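Local coordinates for pilus tip adhesin Cpa (PDB 4C0Z), which forms part of the streptococcal pilus tip and can attach covalently, through reactive thioester bonds, to targets on the host cell surface, at residues Gln15-Tyr20 / Gln197-Thr202; Lys27-Tyr32 / Tyr38-Val43; Glu50-Cys55 / Asn108-Asp113; Ile105-Asn108 / Asp113-Gly116; Asn115-Gly120 / Leu171-Asn176. One frame throughout, in Å; residues are numbered along the deposited sequence. Where two conformers were deposited one is given.

Overall arrangement
From the N terminus, contact 1 closes the longest loop. It joins the chain just before and at strand 19-23 to the end of strand 191-198, and the other four contacts lie within that span. Contact 2 closes a short loop between strands 19-23 and 41-44, and ends before contact 3 begins. Contact 3 ties strand 51-56 of the barrel to the loop after helix 98-108. Contact 4 shares Asn108 and Asp113 with contact 3 and folds that loop back on its helix. Contact 5 starts on Asn115 and Gly116 of contact 4 and carries the loop to helix 161-174. Contacts 1 and 4 lie on opposite sides of the chain's centre, about 28 Å apart between centres.

Contact 1 (Gln15-Tyr20 / Gln197-Thr202); sequences QDYPWY and QSSDKT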
# COMPACT_ATOMS: atom_id res chain seq x y z
N GLN I 15 -12.83 -20.62 12.02
CA GLN I 15 -14.27 -20.56 12.17
C GLN I 15 -14.82 -19.22 11.64
O GLN I 15 -14.28 -18.17 11.98
CB GLN I 15 -14.65 -20.76 13.65
CG GLN I 15 -16.16 -20.79 13.96
CD GLN I 15 -16.92 -21.92 13.30
OE1 GLN I 15 -18.04 -21.71 12.81
NE2 GLN I 15 -16.35 -23.12 13.25
N ASP I 16 -15.88 -19.28 10.79
CA ASP I 16 -16.56 -18.15 10.12
C ASP I 16 -15.76 -17.52 8.95
O ASP I 16 -16.25 -16.57 8.35
CB ASP I 16 -17.02 -17.05 11.11
CG ASP I 16 -17.95 -17.49 12.22
OD1 ASP I 16 -18.69 -18.48 12.01
OD2 ASP I 16 -17.98 -16.82 13.26
N TYR I 17 -14.57 -18.03 8.64
CA TYR I 17 -13.75 -17.51 7.54
C TYR I 17 -13.42 -18.68 6.58
O TYR I 17 -12.27 -19.12 6.54
CB TYR I 17 -12.47 -16.79 8.08
CG TYR I 17 -12.78 -15.50 8.81
CD1 TYR I 17 -13.33 -15.50 10.09
CD2 TYR I 17 -12.57 -14.27 8.20
CE1 TYR I 17 -13.67 -14.32 10.74
CE2 TYR I 17 -12.87 -13.07 8.86
CZ TYR I 17 -13.43 -13.10 10.12
OH TYR I 17 -13.78 -11.95 10.78
N PRO I 18 -14.40 -19.19 5.79
CA PRO I 18 -14.12 -20.37 4.95
C PRO I 18 -13.48 -20.12 3.57
O PRO I 18 -12.98 -21.08 2.96
CB PRO I 18 -15.50 -20.99 4.81
CG PRO I 18 -16.42 -19.83 4.80
CD PRO I 18 -15.83 -18.82 5.72
N TRP I 19 -13.50 -18.86 3.08
CA TRP I 19 -12.97 -18.51 1.78
C TRP I 19 -11.47 -18.39 1.77
O TRP I 19 -10.88 -17.81 2.67
CB TRP I 19 -13.61 -17.22 1.25
CG TRP I 19 -15.05 -17.38 0.87
CD1 TRP I 19 -16.14 -17.34 1.70
CD2 TRP I 19 -15.56 -17.65 -0.45
NE1 TRP I 19 -17.29 -17.56 0.99
CE2 TRP I 19 -16.97 -17.76 -0.33
CE3 TRP I 19 -14.97 -17.81 -1.71
CZ2 TRP I 19 -17.79 -17.99 -1.44
CZ3 TRP I 19 -15.79 -18.06 -2.81
CH2 TRP I 19 -17.18 -18.15 -2.67
N TYR I 20 -10.84 -18.97 0.74
CA TYR I 20 -9.41 -18.91 0.53
C TYR I 20 -9.14 -17.76 -0.45
O TYR I 20 -9.71 -17.74 -1.54
CB TYR I 20 -8.90 -20.28 0.01
CG TYR I 20 -7.45 -20.32 -0.44
CD1 TYR I 20 -6.45 -19.73 0.33
CD2 TYR I 20 -7.07 -21.04 -1.57
CE1 TYR I 20 -5.12 -19.78 -0.06
CE2 TYR I 20 -5.74 -21.08 -1.98
CZ TYR I 20 -4.77 -20.44 -1.22
OH TYR I 20 -3.45 -20.48 -1.62
N GLN I 197 -13.80 -10.26 4.02
CA GLN I 197 -13.12 -9.76 5.21
C GLN I 197 -12.02 -10.71 5.63
O GLN I 197 -12.29 -11.88 5.87
CB GLN I 197 -14.13 -9.54 6.36
CG GLN I 197 -13.49 -9.02 7.64
CD GLN I 197 -14.46 -8.89 8.80
OE1 GLN I 197 -15.66 -9.13 8.68
NE2 GLN I 197 -13.95 -8.51 9.95
N SER I 198 -10.78 -10.21 5.71
CA SER I 198 -9.62 -11.01 6.13
C SER I 198 -9.70 -11.34 7.60
O SER I 198 -9.95 -10.43 8.39
CB SER I 198 -8.33 -10.21 5.89
OG SER I 198 -7.21 -11.01 6.21
N SER I 199 -9.45 -12.61 7.96
CA SER I 199 -9.41 -13.10 9.34
C SER I 199 -8.26 -12.44 10.08
O SER I 199 -8.42 -11.96 11.21
CB SER I 199 -9.22 -14.62 9.35
OG SER I 199 -9.11 -15.11 10.67
N ASP I 200 -7.10 -12.39 9.42
CA ASP I 200 -5.87 -11.81 9.89
C ASP I 200 -5.92 -10.31 9.52
O ASP I 200 -5.88 -9.97 8.34
CB ASP I 200 -4.70 -12.52 9.17
CG ASP I 200 -3.30 -12.14 9.66
OD1 ASP I 200 -3.15 -11.05 10.23
OD2 ASP I 200 -2.37 -12.96 9.50
N LYS I 201 -5.98 -9.43 10.54
CA LYS I 201 -6.09 -7.98 10.36
C LYS I 201 -4.82 -7.32 9.76
O LYS I 201 -4.83 -6.16 9.40
CB LYS I 201 -6.52 -7.29 11.66
CG LYS I 201 -7.94 -7.62 12.10
CD LYS I 201 -8.98 -6.88 11.26
CE LYS I 201 -10.41 -7.14 11.67
NZ LYS I 201 -11.37 -6.65 10.65
N THR I 202 -3.77 -8.08 9.57
CA THR I 202 -2.49 -7.66 8.98
C THR I 202 -2.57 -7.74 7.42
O THR I 202 -1.74 -7.14 6.72
CB THR I 202 -1.44 -8.55 9.68
OG1 THR I 202 -0.68 -7.78 10.60
CG2 THR I 202 -0.64 -9.36 8.77
O HOH W 1 -11.70 -10.24 10.28
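Tyr17 reaches across to Gln197, Ser198 and Ser199. Before it, Gln15 brings its carbonyl O in plane to the edge of the Tyr17 ring. The ring points at residues 197-202 because CG stands anti to the carbonyl carbon (chi1 -69°). Over one face lies Ser199, whose CB makes a CH-pi contact 3.9 Å from the centroid of the Tyr17 ring. This CB is offset toward the rim, and Ser199 CA sits 3.5 Å from Tyr17 CE2. The carbonyl O of Gln197 comes in plane to the ring edge, 3.3 Å from Tyr17 CE2. At the far end, Tyr17 OH and a water are hydrogen-bonded at 2.7 Å. The same water donates to Ser198 O at 2.6 Å and so bridges the two segments. The contact lies where strand 191-198 of the antiparallel barrel runs out into a loop. There Ser198 OG donates to Asp200 O at 2.7 Å. Asp200 OD1 then accepts from Thr202 N at 3.1 Å, which makes an Asx turn. After Tyr17 the chain enters strand 19-23. Trp19 and Tyr20 make backbone hydrogen bonds to Tyr74 and Asn44, and the Trp19 ring meets Phe196 edge-to-face.

Contact 2 (Lys27-Tyr32 / Tyr38-Val43); sequences KGYPDY and YHNLKV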
# COMPACT_ATOMS: atom_id res chain seq x y z
N LYS I 27 4.20 -19.06 -9.40
CA LYS I 27 4.80 -20.14 -10.21
C LYS I 27 3.70 -21.02 -10.81
O LYS I 27 2.79 -21.46 -10.11
CB LYS I 27 5.77 -21.01 -9.38
CG LYS I 27 7.17 -20.44 -9.25
CD LYS I 27 8.07 -21.38 -8.46
CE LYS I 27 9.48 -20.86 -8.31
NZ LYS I 27 10.29 -21.19 -9.50
N GLY I 28 3.76 -21.23 -12.12
CA GLY I 28 2.75 -22.00 -12.83
C GLY I 28 1.85 -21.14 -13.70
O GLY I 28 1.25 -21.63 -14.66
N TYR I 29 1.74 -19.83 -13.36
CA TYR I 29 0.94 -18.89 -14.14
C TYR I 29 1.68 -18.61 -15.46
O TYR I 29 2.91 -18.50 -15.43
CB TYR I 29 0.71 -17.60 -13.34
CG TYR I 29 -0.30 -16.66 -13.96
CD1 TYR I 29 0.09 -15.74 -14.93
CD2 TYR I 29 -1.63 -16.69 -13.58
CE1 TYR I 29 -0.85 -14.90 -15.53
CE2 TYR I 29 -2.57 -15.84 -14.15
CZ TYR I 29 -2.17 -14.94 -15.13
OH TYR I 29 -3.10 -14.12 -15.71
N PRO I 30 0.98 -18.52 -16.62
CA PRO I 30 1.69 -18.26 -17.89
C PRO I 30 2.48 -16.94 -17.91
O PRO I 30 1.94 -15.88 -17.58
CB PRO I 30 0.58 -18.27 -18.94
CG PRO I 30 -0.67 -18.02 -18.18
CD PRO I 30 -0.47 -18.67 -16.86
N ASP I 31 3.78 -17.03 -18.26
CA ASP I 31 4.75 -15.92 -18.34
C ASP I 31 5.09 -15.32 -16.97
O ASP I 31 5.61 -14.21 -16.91
CB ASP I 31 4.31 -14.83 -19.35
CG ASP I 31 5.42 -14.26 -20.22
OD1 ASP I 31 6.36 -13.63 -19.66
OD2 ASP I 31 5.32 -14.37 -21.46
N TYR I 32 4.84 -16.07 -15.88
CA TYR I 32 5.11 -15.60 -14.53
C TYR I 32 6.57 -15.21 -14.31
O TYR I 32 7.47 -15.99 -14.62
CB TYR I 32 4.71 -16.66 -13.46
CG TYR I 32 5.15 -16.26 -12.07
CD1 TYR I 32 4.52 -15.21 -11.39
CD2 TYR I 32 6.23 -16.88 -11.45
CE1 TYR I 32 4.96 -14.80 -10.13
CE2 TYR I 32 6.65 -16.50 -10.17
CZ TYR I 32 6.00 -15.46 -9.52
OH TYR I 32 6.40 -15.04 -8.28
N TYR I 38 2.90 -7.60 -11.10
CA TYR I 38 1.55 -7.98 -11.46
C TYR I 38 0.89 -8.74 -10.29
O TYR I 38 1.59 -9.26 -9.42
CB TYR I 38 1.55 -8.88 -12.70
CG TYR I 38 1.80 -8.20 -14.03
CD1 TYR I 38 1.05 -7.09 -14.42
CD2 TYR I 38 2.68 -8.75 -14.96
CE1 TYR I 38 1.23 -6.50 -15.67
CE2 TYR I 38 2.87 -8.17 -16.21
CZ TYR I 38 2.14 -7.04 -16.57
OH TYR I 38 2.34 -6.46 -17.81
N HIS I 39 -0.45 -8.77 -10.29
CA HIS I 39 -1.26 -9.53 -9.33
C HIS I 39 -2.43 -10.07 -10.07
O HIS I 39 -2.87 -9.49 -11.07
CB HIS I 39 -1.74 -8.65 -8.15
CG HIS I 39 -0.61 -8.06 -7.37
ND1 HIS I 39 0.07 -8.80 -6.42
CD2 HIS I 39 -0.01 -6.85 -7.50
CE1 HIS I 39 1.05 -8.03 -6.00
NE2 HIS I 39 1.03 -6.84 -6.61
N ASN I 40 -2.96 -11.20 -9.58
CA ASN I 40 -4.16 -11.80 -10.10
C ASN I 40 -4.83 -12.47 -8.92
O ASN I 40 -4.70 -13.67 -8.71
CB ASN I 40 -3.90 -12.75 -11.28
CG ASN I 40 -5.16 -13.10 -12.04
OD1 ASN I 40 -6.30 -12.96 -11.54
ND2 ASN I 40 -4.99 -13.59 -13.26
N LEU I 41 -5.50 -11.66 -8.12
CA LEU I 41 -6.15 -12.09 -6.90
C LEU I 41 -7.41 -12.85 -7.16
O LEU I 41 -8.20 -12.51 -8.05
CB LEU I 41 -6.39 -10.92 -5.93
CG LEU I 41 -5.21 -9.97 -5.70
CD1 LEU I 41 -5.62 -8.74 -4.92
CD2 LEU I 41 -4.04 -10.68 -5.05
N LYS I 42 -7.57 -13.93 -6.40
CA LYS I 42 -8.71 -14.83 -6.51
C LYS I 42 -9.24 -15.22 -5.14
O LYS I 42 -8.49 -15.19 -4.16
CB LYS I 42 -8.31 -16.10 -7.27
CG LYS I 42 -8.77 -16.16 -8.72
CD LYS I 42 -7.96 -15.33 -9.68
CE LYS I 42 -7.93 -15.91 -11.07
NZ LYS I 42 -8.56 -15.00 -12.06
N VAL I 43 -10.51 -15.59 -5.09
CA VAL I 43 -11.18 -16.17 -3.93
C VAL I 43 -11.89 -17.43 -4.41
O VAL I 43 -12.44 -17.44 -5.51
CB VAL I 43 -12.14 -15.25 -3.10
CG1 VAL I 43 -11.40 -14.12 -2.44
CG2 VAL I 43 -13.32 -14.74 -3.93
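A single side-chain hydrogen bond, from Asn40 to Tyr29, makes this contact. It joins the loop after strand 19-23 to the residue just ahead of strand 41-44. Asn40 ND2 donates to Tyr29 OH over 3.1 Å, with an angle of 137° at the hydrogen, so the bond is bent. The hydroxyl oxygen lies in the amide plane of Asn40. The ring and amide planes are 69° apart, and ND2 approaches the ring obliquely, 3.4 Å from Tyr29 CE2. With CG anti to the backbone N (chi1 -170°), Tyr29 extends its ring toward Asn40. Pro30 CD covers one face of that ring, and the Tyr25 ring meets it edge-to-face. The other end of the amide is held as well. Asn40 OD1 accepts from Lys42 NZ at 3.1 Å, and also from Gln52 NE2 on the next strand. Lys42 NZ in turn donates to Gln52 OE1. Both polar ends of the buried Asn40 amide are therefore engaged, which should fix its rotation. Tyr29 also begins a type II beta turn, closed by Tyr32 N donating to Tyr29 O at 3.1 Å. The whole is a connection between two neighbouring antiparallel strands of the barrel, pinned near its end by an asparagine.

Contact 3 (Glu50-Cys55 / Asn108-Asp113); sequences EYQAYC and NGYPND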
# COMPACT_ATOMS: atom_id res chain seq x y z
N GLU I 50 -13.08 -20.23 -9.14
CA GLU I 50 -12.33 -19.07 -8.67
C GLU I 50 -13.07 -17.82 -9.11
O GLU I 50 -13.55 -17.75 -10.24
CB GLU I 50 -10.93 -19.00 -9.31
CG GLU I 50 -9.98 -20.13 -8.99
CD GLU I 50 -8.63 -19.95 -9.64
OE1 GLU I 50 -8.58 -19.63 -10.85
OE2 GLU I 50 -7.61 -20.14 -8.94
N TYR I 51 -13.15 -16.84 -8.24
CA TYR I 51 -13.77 -15.55 -8.52
C TYR I 51 -12.67 -14.50 -8.60
O TYR I 51 -11.79 -14.50 -7.75
CB TYR I 51 -14.80 -15.21 -7.42
CG TYR I 51 -15.94 -16.19 -7.35
CD1 TYR I 51 -15.86 -17.34 -6.56
CD2 TYR I 51 -17.09 -16.01 -8.12
CE1 TYR I 51 -16.90 -18.27 -6.53
CE2 TYR I 51 -18.14 -16.93 -8.08
CZ TYR I 51 -18.04 -18.06 -7.29
OH TYR I 51 -19.07 -18.97 -7.26
N GLN I 52 -12.69 -13.63 -9.64
CA GLN I 52 -11.70 -12.56 -9.78
C GLN I 52 -11.88 -11.60 -8.59
O GLN I 52 -13.00 -11.16 -8.32
CB GLN I 52 -11.87 -11.80 -11.13
CG GLN I 52 -10.78 -10.75 -11.40
CD GLN I 52 -9.42 -11.38 -11.62
OE1 GLN I 52 -9.28 -12.30 -12.42
NE2 GLN I 52 -8.39 -10.90 -10.93
N ALA I 53 -10.80 -11.35 -7.85
CA ALA I 53 -10.83 -10.47 -6.68
C ALA I 53 -9.89 -9.29 -6.84
O ALA I 53 -8.94 -9.35 -7.63
CB ALA I 53 -10.48 -11.25 -5.42
N TYR I 54 -10.18 -8.21 -6.11
CA TYR I 54 -9.39 -6.98 -6.06
C TYR I 54 -9.25 -6.63 -4.59
O TYR I 54 -10.19 -6.86 -3.81
CB TYR I 54 -10.04 -5.85 -6.87
CG TYR I 54 -10.00 -6.13 -8.36
CD1 TYR I 54 -8.87 -5.83 -9.12
CD2 TYR I 54 -11.05 -6.79 -9.00
CE1 TYR I 54 -8.79 -6.16 -10.47
CE2 TYR I 54 -11.00 -7.10 -10.36
CZ TYR I 54 -9.86 -6.78 -11.10
OH TYR I 54 -9.81 -7.05 -12.45
N CYS I 55 -8.09 -6.11 -4.21
CA CYS I 55 -7.82 -5.78 -2.82
C CYS I 55 -8.09 -4.34 -2.47
O CYS I 55 -8.21 -3.49 -3.36
CB CYS I 55 -6.39 -6.17 -2.45
SG CYS I 55 -5.12 -5.25 -3.34
N ASN I 108 -17.25 -3.02 -15.78
CA ASN I 108 -16.53 -2.50 -16.94
C ASN I 108 -15.07 -2.91 -17.07
O ASN I 108 -14.47 -2.72 -18.14
CB ASN I 108 -16.64 -0.98 -16.97
CG ASN I 108 -17.96 -0.52 -17.50
OD1 ASN I 108 -18.16 -0.43 -18.71
ND2 ASN I 108 -18.90 -0.28 -16.59
N GLY I 109 -14.50 -3.44 -15.98
CA GLY I 109 -13.10 -3.84 -15.92
C GLY I 109 -12.85 -5.29 -16.23
O GLY I 109 -13.71 -5.97 -16.79
N TYR I 110 -11.67 -5.78 -15.85
CA TYR I 110 -11.30 -7.17 -16.10
C TYR I 110 -11.98 -8.17 -15.14
O TYR I 110 -11.92 -7.98 -13.92
CB TYR I 110 -9.76 -7.35 -16.08
CG TYR I 110 -9.33 -8.75 -16.45
CD1 TYR I 110 -9.28 -9.77 -15.50
CD2 TYR I 110 -9.07 -9.09 -17.78
CE1 TYR I 110 -8.93 -11.07 -15.84
CE2 TYR I 110 -8.72 -10.40 -18.14
CZ TYR I 110 -8.64 -11.38 -17.16
OH TYR I 110 -8.29 -12.67 -17.50
N PRO I 111 -12.58 -9.27 -15.65
CA PRO I 111 -12.72 -9.67 -17.06
C PRO I 111 -14.04 -9.30 -17.76
O PRO I 111 -14.15 -9.51 -18.98
CB PRO I 111 -12.58 -11.19 -16.97
CG PRO I 111 -13.27 -11.54 -15.66
CD PRO I 111 -13.14 -10.31 -14.76
N ASN I 112 -15.04 -8.81 -17.01
CA ASN I 112 -16.38 -8.52 -17.52
C ASN I 112 -16.37 -7.62 -18.76
O ASN I 112 -16.98 -7.99 -19.77
CB ASN I 112 -17.30 -7.98 -16.43
CG ASN I 112 -18.76 -8.36 -16.67
OD1 ASN I 112 -19.10 -9.52 -16.82
ND2 ASN I 112 -19.65 -7.37 -16.70
N ASP I 113 -15.69 -6.46 -18.69
CA ASP I 113 -15.50 -5.51 -19.80
C ASP I 113 -16.76 -5.34 -20.70
O ASP I 113 -16.64 -5.38 -21.93
CB ASP I 113 -14.28 -5.98 -20.62
CG ASP I 113 -13.77 -5.01 -21.66
OD1 ASP I 113 -13.88 -3.78 -21.43
OD2 ASP I 113 -13.24 -5.47 -22.70
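Tyr54 OH donates to Tyr110 O at 2.7 Å, a short hydrogen bond that joins strand 51-56 to the loop after helix 98-108. The acceptor lies at the edge of the Tyr54 ring, near its plane. Seen from the carbonyl, the hydroxyl is tilted 29° out of plane, with a C=O...donor angle of 128°. Beside it, Gln52 OE1 comes in plane to the edge of the Tyr110 ring, 3.7 Å from Tyr110 CE1. The amide stands steeply to that ring, their planes 78° apart. Gln52 CB also packs against Pro111 CD at 4.1 Å. A cis peptide bond precedes Pro111, and its CB lies over the centre of one face of the Tyr110 ring. The Gln52 amide is held on its far side by Lys42 and Asn40, at and just ahead of strand 41-44. Thr130 OG1 of helix 123-138 bonds Tyr110 N, and Asp113 N donates to Gly109 O at 2.8 Å to close the loop. Next to Tyr54 is Cys55, which forms the thioester cross-link with Gln204 and lines the spermidine pocket; Cys55 itself does not touch the loop. A main-chain carbonyl satisfies the buried Tyr54 hydroxyl, which should fix the turn of its O-H and tie the loop to the strand that carries Cys55.

Contact 4 (Ile105-Asn108 / Asp113-Gly116); sequences ILYN and DRNG
Tyr107 and Asn108 meet Arg114 and Asn115 where the chain, back from its reversal after helix 98-108, makes a type I beta turn from Asp113 to Gly116. Arg114 NE donates to Tyr107 OH at 2.7 Å. Two bends in the arginine chain, at chi2 and chi3, carry it along the ring to the hydroxyl, while Arg114 CB sits over one ring face, a CH-pi contact. The guanidinium and ring planes are 73° apart. Tyr107 O accepts from Asn112 ND2 and, weakly, from Arg114 N. The amides of Asn108 and Asn115 are nearly coplanar. Asn115 ND2 donates to Asn108 OD1 at 3.0 Å, almost straight at 167°, and its other bond goes to Asn185 O. Asn108 ND2 is taken by Arg104 O. Asp113 OD1 accepts from Met118 N. A water is within hydrogen-bonding distance of both Asn108 O, at 2.8 Å, and Asp113 OD1. Asp113 CA also points its hydrogen at Asn108 O, the carbon and oxygen 3.4 Å apart.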
# COMPACT_ATOMS: atom_id res chain seq x y z
N ILE I 105 -17.02 -0.25 -11.84
CA ILE I 105 -15.64 -0.56 -12.20
C ILE I 105 -15.50 -2.05 -12.49
O ILE I 105 -14.90 -2.40 -13.49
CB ILE I 105 -14.62 -0.08 -11.13
CG1 ILE I 105 -14.53 1.46 -11.12
CG2 ILE I 105 -13.22 -0.70 -11.36
CD1 ILE I 105 -13.88 2.01 -9.87
N LEU I 106 -16.06 -2.90 -11.62
CA LEU I 106 -15.97 -4.34 -11.79
C LEU I 106 -16.71 -4.81 -13.04
O LEU I 106 -16.19 -5.65 -13.77
CB LEU I 106 -16.42 -5.08 -10.51
CG LEU I 106 -15.58 -4.84 -9.25
CD1 LEU I 106 -16.09 -5.64 -8.07
CD2 LEU I 106 -14.12 -5.20 -9.48
N TYR I 107 -17.88 -4.21 -13.32
CA TYR I 107 -18.73 -4.48 -14.48
C TYR I 107 -18.04 -4.11 -15.79
O TYR I 107 -18.20 -4.80 -16.79
CB TYR I 107 -20.06 -3.73 -14.34
CG TYR I 107 -21.12 -4.09 -15.35
CD1 TYR I 107 -21.77 -5.32 -15.30
CD2 TYR I 107 -21.55 -3.17 -16.31
CE1 TYR I 107 -22.75 -5.66 -16.23
CE2 TYR I 107 -22.55 -3.48 -17.22
CZ TYR I 107 -23.15 -4.73 -17.17
OH TYR I 107 -24.16 -5.04 -18.04
N ASN I 108 -17.25 -3.02 -15.78
CA ASN I 108 -16.53 -2.50 -16.94
C ASN I 108 -15.07 -2.91 -17.07
O ASN I 108 -14.47 -2.72 -18.14
CB ASN I 108 -16.64 -0.98 -16.97
CG ASN I 108 -17.96 -0.52 -17.50
OD1 ASN I 108 -18.16 -0.43 -18.71
ND2 ASN I 108 -18.90 -0.28 -16.59
N ASP I 113 -15.69 -6.46 -18.69
CA ASP I 113 -15.50 -5.51 -19.80
C ASP I 113 -16.76 -5.34 -20.70
O ASP I 113 -16.64 -5.38 -21.93
CB ASP I 113 -14.28 -5.98 -20.62
CG ASP I 113 -13.77 -5.01 -21.66
OD1 ASP I 113 -13.88 -3.78 -21.43
OD2 ASP I 113 -13.24 -5.47 -22.70
N ARG I 114 -17.97 -5.20 -20.11
CA ARG I 114 -19.23 -5.14 -20.87
C ARG I 114 -19.27 -3.99 -21.91
O ARG I 114 -19.89 -4.19 -22.95
CB ARG I 114 -20.45 -5.12 -19.92
CG ARG I 114 -21.85 -5.26 -20.57
CD ARG I 114 -22.42 -6.67 -20.67
NE ARG I 114 -23.72 -6.84 -19.99
CZ ARG I 114 -24.78 -7.48 -20.48
NH1 ARG I 114 -24.74 -7.99 -21.70
NH2 ARG I 114 -25.89 -7.58 -19.77
N ASN I 115 -18.60 -2.86 -21.68
CA ASN I 115 -18.63 -1.75 -22.64
C ASN I 115 -17.33 -1.57 -23.45
O ASN I 115 -17.15 -0.54 -24.13
CB ASN I 115 -19.07 -0.45 -21.97
CG ASN I 115 -20.52 -0.46 -21.54
OD1 ASN I 115 -21.44 -0.47 -22.36
ND2 ASN I 115 -20.74 -0.44 -20.25
N GLY I 116 -16.47 -2.58 -23.41
CA GLY I 116 -15.21 -2.63 -24.15
C GLY I 116 -14.16 -1.62 -23.77
O GLY I 116 -13.28 -1.33 -24.58
O HOH W 2 -15.81 -1.85 -20.44

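Contact 5 (Asn115-Gly120 / Leu171-Asn176); sequences NGIMKG and LKRLIN
Ile117 lies under the guanidinium of Arg173. Its CG1 meets one face of that group over the centre, 3.8 Å from Arg173 CZ. Ile117 places CG1 anti to the carbonyl carbon (chi1 -70°), and CG2, on the other branch, turns to Leu174 and comes 4.2 Å from Leu174 CG. Arg173 starts extended and then bends at chi3 (78°), which folds the guanidinium over the isoleucine. A salt bridge from Arg173 NE to Glu179 OE2 probably helps to hold this pose. Met118 leaves the backbone away from helix 161-174 but bends at chi2 and chi3. Its SD thereby comes 4.0 Å from Leu174 CD1, and the two side chains cross at about a right angle. The Met118 side chain also packs on Ala126, Val129 and Thr130 of helix 123-138. Ile117 and Met118 are the inner residues of a type I beta turn, Gly116 to Lys119, closed by Lys119 N donating to Gly116 O at 3.2 Å. No hydrogen bond crosses the contact; apolar packing and the arginine face hold it. It is a turn wedged against the last turn of a helix, within the helical part of the thioester domain.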
# COMPACT_ATOMS: atom_id res chain seq x y z
N ASN I 115 -18.60 -2.86 -21.68
CA ASN I 115 -18.63 -1.75 -22.64
C ASN I 115 -17.33 -1.57 -23.45
O ASN I 115 -17.15 -0.54 -24.13
CB ASN I 115 -19.07 -0.45 -21.97
CG ASN I 115 -20.52 -0.46 -21.54
OD1 ASN I 115 -21.44 -0.47 -22.36
ND2 ASN I 115 -20.74 -0.44 -20.25
N GLY I 116 -16.47 -2.58 -23.41
CA GLY I 116 -15.21 -2.63 -24.15
C GLY I 116 -14.16 -1.62 -23.77
O GLY I 116 -13.28 -1.33 -24.58
N ILE I 117 -14.21 -1.07 -22.53
CA ILE I 117 -13.22 -0.10 -22.04
C ILE I 117 -11.80 -0.73 -22.01
O ILE I 117 -10.82 -0.04 -22.31
CB ILE I 117 -13.65 0.50 -20.66
CG1 ILE I 117 -14.88 1.43 -20.82
CG2 ILE I 117 -12.49 1.21 -19.93
CD1 ILE I 117 -15.48 1.93 -19.51
N MET I 118 -11.72 -2.03 -21.70
CA MET I 118 -10.48 -2.81 -21.58
C MET I 118 -9.98 -3.41 -22.90
O MET I 118 -8.96 -4.11 -22.89
CB MET I 118 -10.62 -3.92 -20.51
CG MET I 118 -11.29 -3.47 -19.20
SD MET I 118 -10.65 -1.95 -18.43
CE MET I 118 -9.01 -2.47 -17.99
N LYS I 119 -10.68 -3.16 -24.03
CA LYS I 119 -10.31 -3.70 -25.35
C LYS I 119 -8.86 -3.36 -25.74
O LYS I 119 -8.43 -2.21 -25.62
CB LYS I 119 -11.30 -3.23 -26.44
CG LYS I 119 -11.14 -3.93 -27.78
CD LYS I 119 -11.49 -3.01 -28.94
CE LYS I 119 -10.85 -3.43 -30.24
NZ LYS I 119 -11.32 -2.60 -31.37
N GLY I 120 -8.13 -4.40 -26.16
CA GLY I 120 -6.74 -4.28 -26.58
C GLY I 120 -5.72 -4.36 -25.46
O GLY I 120 -4.52 -4.44 -25.74
N LEU I 171 -8.13 3.77 -17.49
CA LEU I 171 -8.16 4.23 -16.09
C LEU I 171 -8.99 5.50 -15.97
O LEU I 171 -9.84 5.60 -15.08
CB LEU I 171 -6.74 4.43 -15.53
CG LEU I 171 -6.64 4.93 -14.07
CD1 LEU I 171 -7.13 3.87 -13.07
CD2 LEU I 171 -5.22 5.38 -13.74
N LYS I 172 -8.76 6.46 -16.90
CA LYS I 172 -9.46 7.74 -17.00
C LYS I 172 -10.98 7.53 -17.08
O LYS I 172 -11.74 8.19 -16.36
CB LYS I 172 -8.97 8.53 -18.23
CG LYS I 172 -9.43 9.98 -18.27
CD LYS I 172 -9.15 10.65 -19.60
CE LYS I 172 -9.39 12.14 -19.57
NZ LYS I 172 -10.83 12.49 -19.43
N ARG I 173 -11.40 6.59 -17.94
CA ARG I 173 -12.81 6.27 -18.15
C ARG I 173 -13.44 5.58 -16.94
O ARG I 173 -14.55 5.95 -16.56
CB ARG I 173 -13.00 5.45 -19.44
CG ARG I 173 -12.71 6.25 -20.71
CD ARG I 173 -12.72 5.38 -21.95
NE ARG I 173 -14.08 5.06 -22.39
CZ ARG I 173 -14.38 4.18 -23.34
NH1 ARG I 173 -13.41 3.52 -23.97
NH2 ARG I 173 -15.64 3.95 -23.67
N LEU I 174 -12.72 4.62 -16.31
CA LEU I 174 -13.21 3.86 -15.14
C LEU I 174 -13.45 4.71 -13.88
O LEU I 174 -14.37 4.39 -13.11
CB LEU I 174 -12.26 2.69 -14.79
CG LEU I 174 -12.22 1.50 -15.73
CD1 LEU I 174 -11.14 0.52 -15.30
CD2 LEU I 174 -13.57 0.79 -15.80
N ILE I 175 -12.62 5.73 -13.64
CA ILE I 175 -12.74 6.55 -12.42
C ILE I 175 -13.64 7.78 -12.61
O ILE I 175 -13.80 8.56 -11.67
CB ILE I 175 -11.35 6.94 -11.83
CG1 ILE I 175 -10.54 7.87 -12.77
CG2 ILE I 175 -10.55 5.68 -11.42
CD1 ILE I 175 -9.47 8.68 -12.11
N ASN I 176 -14.23 7.95 -13.82
CA ASN I 176 -15.15 9.05 -14.12
C ASN I 176 -16.59 8.50 -14.17
O ASN I 176 -16.95 7.86 -15.16
CB ASN I 176 -14.75 9.73 -15.44
CG ASN I 176 -15.61 10.91 -15.86
OD1 ASN I 176 -16.49 11.40 -15.12
ND2 ASN I 176 -15.35 11.41 -17.06